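PDB 5CYX: cadherin-related family member 2, which probably forms calcium-dependent heterophilic adhesion complexes with CDHR5 on adjacent microvilli, so controlling how brush-border microvilli pack. Local coordinates for residues P103-T117 with S203-D217. Numbering follows the deposited sequence.
Sequences PVFLNTEFSTSINET and SQPVFVSISVIDEPD. With CA (calcium ion), chain E.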
loop_
_atom_site.group_PDB
_atom_site.type_symbol
_atom_site.label_atom_id
_atom_site.label_comp_id
_atom_site.label_asym_id
_atom_site.label_seq_id
_atom_site.Cartn_x
_atom_site.Cartn_y
_atom_site.Cartn_z
ATOM N N PRO A 103 10.058 20.833 3.243
ATOM C CA PRO A 103 10.526 19.474 3.310
ATOM C C PRO A 103 11.860 19.350 2.606
ATOM O O PRO A 103 11.987 19.807 1.477
ATOM C CB PRO A 103 9.455 18.705 2.532
ATOM C CG PRO A 103 8.214 19.494 2.721
ATOM C CD PRO A 103 8.730 20.908 2.611
ATOM N N VAL A 104 12.820 18.724 3.267
ATOM C CA VAL A 104 14.173 18.577 2.731
ATOM C C VAL A 104 14.568 17.085 2.743
ATOM O O VAL A 104 14.250 16.341 3.698
ATOM C CB VAL A 104 15.234 19.431 3.519
ATOM C CG1 VAL A 104 15.111 20.906 3.168
ATOM C CG2 VAL A 104 15.095 19.251 5.038
ATOM N N PHE A 105 15.202 16.671 1.652
ATOM C CA PHE A 105 15.791 15.352 1.457
ATOM C C PHE A 105 17.288 15.579 1.560
ATOM O O PHE A 105 17.734 16.649 1.173
ATOM C CB PHE A 105 15.560 14.874 0.014
ATOM C CG PHE A 105 14.108 14.612 -0.371
ATOM C CD1 PHE A 105 13.556 13.367 -0.203
ATOM C CD2 PHE A 105 13.355 15.579 -1.000
ATOM C CE1 PHE A 105 12.229 13.102 -0.584
ATOM C CE2 PHE A 105 12.052 15.330 -1.410
ATOM C CZ PHE A 105 11.481 14.087 -1.196
ATOM N N LEU A 106 18.053 14.570 1.974
ATOM C CA LEU A 106 19.533 14.645 2.075
ATOM C C LEU A 106 20.336 14.646 0.733
ATOM O O LEU A 106 21.425 15.199 0.690
ATOM C CB LEU A 106 20.056 13.514 2.974
ATOM C CG LEU A 106 19.648 13.627 4.451
ATOM C CD1 LEU A 106 19.811 12.275 5.135
ATOM C CD2 LEU A 106 20.473 14.710 5.164
ATOM N N ASN A 107 19.815 13.985 -0.314
ATOM C CA ASN A 107 20.340 14.092 -1.691
ATOM C C ASN A 107 19.212 14.433 -2.653
ATOM O O ASN A 107 18.031 14.286 -2.311
ATOM C CB ASN A 107 21.008 12.791 -2.146
ATOM C CG ASN A 107 22.227 12.455 -1.327
ATOM O OD1 ASN A 107 22.137 11.724 -0.327
ATOM N ND2 ASN A 107 23.364 12.999 -1.713
ATOM N N THR A 108 19.593 14.866 -3.854
ATOM C CA THR A 108 18.652 15.143 -4.948
ATOM C C THR A 108 18.526 14.017 -5.998
ATOM O O THR A 108 17.610 14.058 -6.839
ATOM C CB THR A 108 19.046 16.422 -5.724
ATOM O OG1 THR A 108 20.313 16.234 -6.368
ATOM C CG2 THR A 108 19.108 17.601 -4.789
ATOM N N GLU A 109 19.474 13.071 -6.013
ATOM C CA GLU A 109 19.359 11.902 -6.879
ATOM C C GLU A 109 19.707 10.599 -6.175
ATOM O O GLU A 109 20.668 10.519 -5.396
ATOM C CB GLU A 109 20.148 11.989 -8.193
ATOM C CG GLU A 109 20.395 13.368 -8.781
ATOM C CD GLU A 109 21.784 13.855 -8.434
ATOM O OE1 GLU A 109 22.534 14.190 -9.372
ATOM O OE2 GLU A 109 22.156 13.856 -7.225
ATOM N N PHE A 110 18.957 9.569 -6.558
ATOM C CA PHE A 110 19.051 8.238 -5.998
ATOM C C PHE A 110 19.041 7.299 -7.163
ATOM O O PHE A 110 18.486 7.637 -8.214
ATOM C CB PHE A 110 17.801 7.950 -5.144
ATOM C CG PHE A 110 17.627 8.913 -4.030
ATOM C CD1 PHE A 110 18.388 8.772 -2.838
ATOM C CD2 PHE A 110 16.816 10.019 -4.181
ATOM C CE1 PHE A 110 18.234 9.690 -1.801
ATOM C CE2 PHE A 110 16.658 10.931 -3.149
ATOM C CZ PHE A 110 17.356 10.773 -1.958
ATOM N N SER A 111 19.579 6.106 -6.965
ATOM C CA SER A 111 19.494 5.049 -7.952
ATOM C C SER A 111 19.326 3.677 -7.280
ATOM O O SER A 111 19.763 3.471 -6.147
ATOM C CB SER A 111 20.699 5.048 -8.864
ATOM O OG SER A 111 21.856 4.815 -8.089
ATOM N N THR A 112 18.692 2.740 -7.973
ATOM C CA THR A 112 18.570 1.402 -7.466
ATOM C C THR A 112 18.332 0.439 -8.633
ATOM O O THR A 112 17.973 0.867 -9.758
ATOM C CB THR A 112 17.372 1.348 -6.443
ATOM O OG1 THR A 112 17.372 0.112 -5.761
ATOM C CG2 THR A 112 16.044 1.482 -7.153
ATOM N N SER A 113 18.511 -0.849 -8.368
ATOM C CA SER A 113 18.206 -1.889 -9.335
ATOM C C SER A 113 17.104 -2.811 -8.813
ATOM O O SER A 113 17.114 -3.173 -7.631
ATOM C CB SER A 113 19.426 -2.745 -9.617
ATOM O OG SER A 113 20.411 -1.929 -10.148
ATOM N N ILE A 114 16.218 -3.238 -9.702
ATOM C CA ILE A 114 15.234 -4.252 -9.344
ATOM C C ILE A 114 15.093 -5.311 -10.417
ATOM O O ILE A 114 15.255 -5.029 -11.619
ATOM C CB ILE A 114 13.872 -3.636 -9.040
ATOM C CG1 ILE A 114 13.299 -2.951 -10.289
ATOM C CG2 ILE A 114 13.980 -2.681 -7.865
ATOM C CD1 ILE A 114 12.088 -2.111 -10.019
ATOM N N ASN A 115 14.819 -6.530 -9.967
ATOM C CA ASN A 115 14.542 -7.639 -10.847
ATOM C C ASN A 115 13.233 -7.393 -11.552
ATOM O O ASN A 115 12.276 -6.937 -10.914
ATOM C CB ASN A 115 14.360 -8.940 -10.049
ATOM C CG ASN A 115 15.662 -9.531 -9.571
ATOM O OD1 ASN A 115 15.660 -10.364 -8.688
ATOM N ND2 ASN A 115 16.742 -9.099 -10.089
ATOM N N GLU A 116 13.156 -7.786 -12.815
ATOM C CA GLU A 116 11.902 -7.556 -13.569
ATOM C C GLU A 116 10.761 -8.420 -12.998
ATOM O O GLU A 116 9.618 -8.023 -13.175
ATOM C CB GLU A 116 12.055 -7.788 -15.061
ATOM C CG GLU A 116 12.092 -9.226 -15.538
ATOM C CD GLU A 116 12.419 -9.401 -17.028
ATOM O OE1 GLU A 116 12.049 -8.567 -17.937
ATOM O OE2 GLU A 116 13.020 -10.473 -17.309
ATOM N N THR A 117 11.056 -9.560 -12.350
ATOM C CA THR A 117 9.973 -10.395 -11.701
ATOM C C THR A 117 9.497 -9.868 -10.347
ATOM O O THR A 117 8.661 -10.491 -9.742
ATOM C CB THR A 117 10.355 -11.879 -11.485
ATOM O OG1 THR A 117 11.574 -11.945 -10.766
ATOM C CG2 THR A 117 10.506 -12.612 -12.795
ATOM N N SER A 203 9.295 20.773 -1.628
ATOM C CA SER A 203 10.725 20.580 -1.742
ATOM C C SER A 203 11.201 20.931 -3.120
ATOM O O SER A 203 10.409 21.124 -4.028
ATOM C CB SER A 203 11.067 19.120 -1.551
ATOM O OG SER A 203 10.588 18.380 -2.658
ATOM N N GLN A 204 12.526 20.936 -3.278
ATOM C CA GLN A 204 13.112 20.924 -4.611
ATOM C C GLN A 204 12.823 19.529 -5.233
ATOM O O GLN A 204 12.696 18.563 -4.505
ATOM C CB GLN A 204 14.645 21.237 -4.576
ATOM C CG GLN A 204 15.532 20.176 -3.906
ATOM C CD GLN A 204 17.052 20.521 -3.955
ATOM O OE1 GLN A 204 17.563 20.991 -4.966
ATOM N NE2 GLN A 204 17.764 20.235 -2.865
ATOM N N PRO A 205 12.779 19.433 -6.579
ATOM C CA PRO A 205 12.631 18.137 -7.246
ATOM C C PRO A 205 13.739 17.184 -6.848
ATOM O O PRO A 205 14.882 17.615 -6.636
ATOM C CB PRO A 205 12.818 18.472 -8.751
ATOM C CG PRO A 205 12.748 19.941 -8.845
ATOM C CD PRO A 205 13.229 20.469 -7.538
ATOM N N VAL A 206 13.400 15.900 -6.808
ATOM C CA VAL A 206 14.360 14.857 -6.539
ATOM C C VAL A 206 14.127 13.761 -7.557
ATOM O O VAL A 206 13.005 13.584 -8.025
ATOM C CB VAL A 206 14.128 14.445 -5.063
ATOM C CG1 VAL A 206 13.543 13.039 -4.892
ATOM C CG2 VAL A 206 15.334 14.760 -4.220
ATOM N N PHE A 207 15.164 13.026 -7.905
ATOM C CA PHE A 207 15.098 11.999 -8.934
ATOM C C PHE A 207 15.548 10.602 -8.487
ATOM O O PHE A 207 16.526 10.435 -7.724
ATOM C CB PHE A 207 15.929 12.456 -10.132
ATOM C CG PHE A 207 15.456 13.748 -10.720
ATOM C CD1 PHE A 207 15.913 14.958 -10.224
ATOM C CD2 PHE A 207 14.521 13.754 -11.756
ATOM C CE1 PHE A 207 15.498 16.164 -10.790
ATOM C CE2 PHE A 207 14.085 14.948 -12.330
ATOM C CZ PHE A 207 14.565 16.158 -11.840
ATOM N N VAL A 208 14.776 9.609 -8.922
ATOM C CA VAL A 208 15.086 8.206 -8.686
ATOM C C VAL A 208 15.231 7.461 -9.992
ATOM O O VAL A 208 14.241 7.313 -10.761
ATOM C CB VAL A 208 14.012 7.512 -7.818
ATOM C CG1 VAL A 208 14.474 6.102 -7.432
ATOM C CG2 VAL A 208 13.772 8.342 -6.580
ATOM N N SER A 209 16.453 7.014 -10.222
ATOM C CA SER A 209 16.824 6.209 -11.366
ATOM C C SER A 209 16.702 4.735 -11.049
ATOM O O SER A 209 17.380 4.236 -10.140
ATOM C CB SER A 209 18.269 6.509 -11.749
ATOM O OG SER A 209 18.365 7.887 -12.054
ATOM N N ILE A 210 15.835 4.041 -11.797
ATOM C CA ILE A 210 15.601 2.609 -11.613
ATOM C C ILE A 210 16.142 1.769 -12.757
ATOM O O ILE A 210 15.680 1.947 -13.865
ATOM C CB ILE A 210 14.100 2.339 -11.417
ATOM C CG1 ILE A 210 13.574 3.194 -10.255
ATOM C CG2 ILE A 210 13.844 0.861 -11.145
ATOM C CD1 ILE A 210 12.098 3.204 -10.144
ATOM N N SER A 211 17.118 0.875 -12.512
ATOM C CA SER A 211 17.518 -0.124 -13.519
ATOM C C SER A 211 16.704 -1.428 -13.344
ATOM O O SER A 211 16.599 -1.939 -12.263
ATOM C CB SER A 211 19.010 -0.433 -13.475
ATOM O OG SER A 211 19.718 0.778 -13.446
ATOM N N VAL A 212 16.141 -1.939 -14.434
ATOM C CA VAL A 212 15.471 -3.216 -14.424
ATOM C C VAL A 212 16.420 -4.265 -14.914
ATOM O O VAL A 212 17.029 -4.094 -15.985
ATOM C CB VAL A 212 14.252 -3.197 -15.355
ATOM C CG1 VAL A 212 13.465 -4.506 -15.206
ATOM C CG2 VAL A 212 13.387 -1.988 -15.024
ATOM N N ILE A 213 16.532 -5.339 -14.147
ATOM C CA ILE A 213 17.420 -6.458 -14.415
ATOM C C ILE A 213 16.658 -7.524 -15.169
ATOM O O ILE A 213 15.559 -7.977 -14.759
ATOM C CB ILE A 213 17.942 -7.051 -13.085
ATOM C CG1 ILE A 213 18.855 -6.048 -12.379
ATOM C CG2 ILE A 213 18.637 -8.405 -13.273
ATOM C CD1 ILE A 213 19.134 -6.441 -10.923
ATOM N N ASP A 214 17.231 -7.933 -16.284
ATOM C CA ASP A 214 16.623 -8.925 -17.146
ATOM C C ASP A 214 16.817 -10.298 -16.499
ATOM O O ASP A 214 17.948 -10.667 -16.077
ATOM C CB ASP A 214 17.231 -8.887 -18.546
ATOM C CG ASP A 214 16.375 -9.588 -19.584
ATOM O OD1 ASP A 214 15.223 -10.113 -19.265
ATOM O OD2 ASP A 214 16.852 -9.588 -20.730
ATOM N N GLU A 215 15.703 -11.030 -16.388
ATOM C CA GLU A 215 15.733 -12.386 -15.841
ATOM C C GLU A 215 15.327 -13.395 -16.911
ATOM O O GLU A 215 14.652 -13.034 -17.837
ATOM C CB GLU A 215 14.824 -12.492 -14.637
ATOM C CG GLU A 215 15.308 -11.709 -13.421
ATOM C CD GLU A 215 14.329 -11.900 -12.256
ATOM O OE1 GLU A 215 13.261 -11.240 -12.186
ATOM O OE2 GLU A 215 14.615 -12.751 -11.414
ATOM N N PRO A 216 15.800 -14.644 -16.808
ATOM C CA PRO A 216 15.590 -15.564 -17.912
ATOM C C PRO A 216 14.174 -16.157 -17.896
ATOM O O PRO A 216 13.931 -17.147 -17.215
ATOM C CB PRO A 216 16.658 -16.620 -17.699
ATOM C CG PRO A 216 16.942 -16.601 -16.230
ATOM C CD PRO A 216 16.731 -15.183 -15.792
ATOM N N ASP A 217 13.259 -15.507 -18.615
ATOM C CA ASP A 217 11.881 -15.986 -18.703
ATOM C C ASP A 217 11.254 -15.838 -20.078
ATOM O O ASP A 217 10.046 -15.873 -20.183
ATOM C CB ASP A 217 11.019 -15.226 -17.687
ATOM C CG ASP A 217 10.949 -13.721 -17.962
ATOM O OD1 ASP A 217 11.688 -13.143 -18.817
ATOM O OD2 ASP A 217 10.124 -13.103 -17.281
HETATM CA CA CA E . 13.468 -11.641 -19.209
HETATM O O HOH W 1 13.875 20.616 -0.301
HETATM O O HOH W 2 16.095 18.662 -0.271
HETATM O O HOH W 3 19.682 2.646 -11.519
HETATM O O HOH W 4 12.129 -9.930 -20.170
#
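Strands 109-115 and 206-213 of the second cadherin repeat pair in parallel, from Glu109 beside Phe207 to Asn115 beside Ile213, and run on into a calcium site. Eight backbone hydrogen bonds, from Phe207 N to Thr108 O through to Glu116 N to Ile213 O, join the two segments. Phe110, Thr112, Ile114, Val208, Ile210 and Val212 turn in to the sandwich core, where bulky apolar groups pack: Ile114 CD1 meets Ile210 CG2 at 3.6 Å, both against Val124, while Thr112 and Val208 touch Phe125. The other, largely outer face tolerates short hydroxyls, Ser111, Ser113, Ser209 and Ser211, along its middle, with Phe207 and Ile213 towards the ends. Where strand 206-213 starts, Val206 CG2 sits over one face of the Phe105 ring in a CH-pi contact. This is the cadherin Greek-key sandwich, its first and last strands side by side and leading to the linker with the third repeat. There Glu116, CG between backbone N and carbonyl carbon (chi1 77°) and extended beyond, brings OE2 to the calcium ion (2.3 Å), joined by Asp214 OD1, Glu215 O, Asp217 OD1, Asp250 and a water; OE2 also accepts Glu215 N, Tyr174 N binds OE1, and Gly252 N holds Asp214 OD2. Glu215 OE1 takes Thr117 N at 2.8 Å, and the Asn115 amide stacks on this carboxylate, planes 26° apart. With an alanine at Asn115 that amide is gone, which would probably leave the Glu215 carboxylate freer to turn and Ile213 CD1 without its neighbour ND2 (3.7 Å).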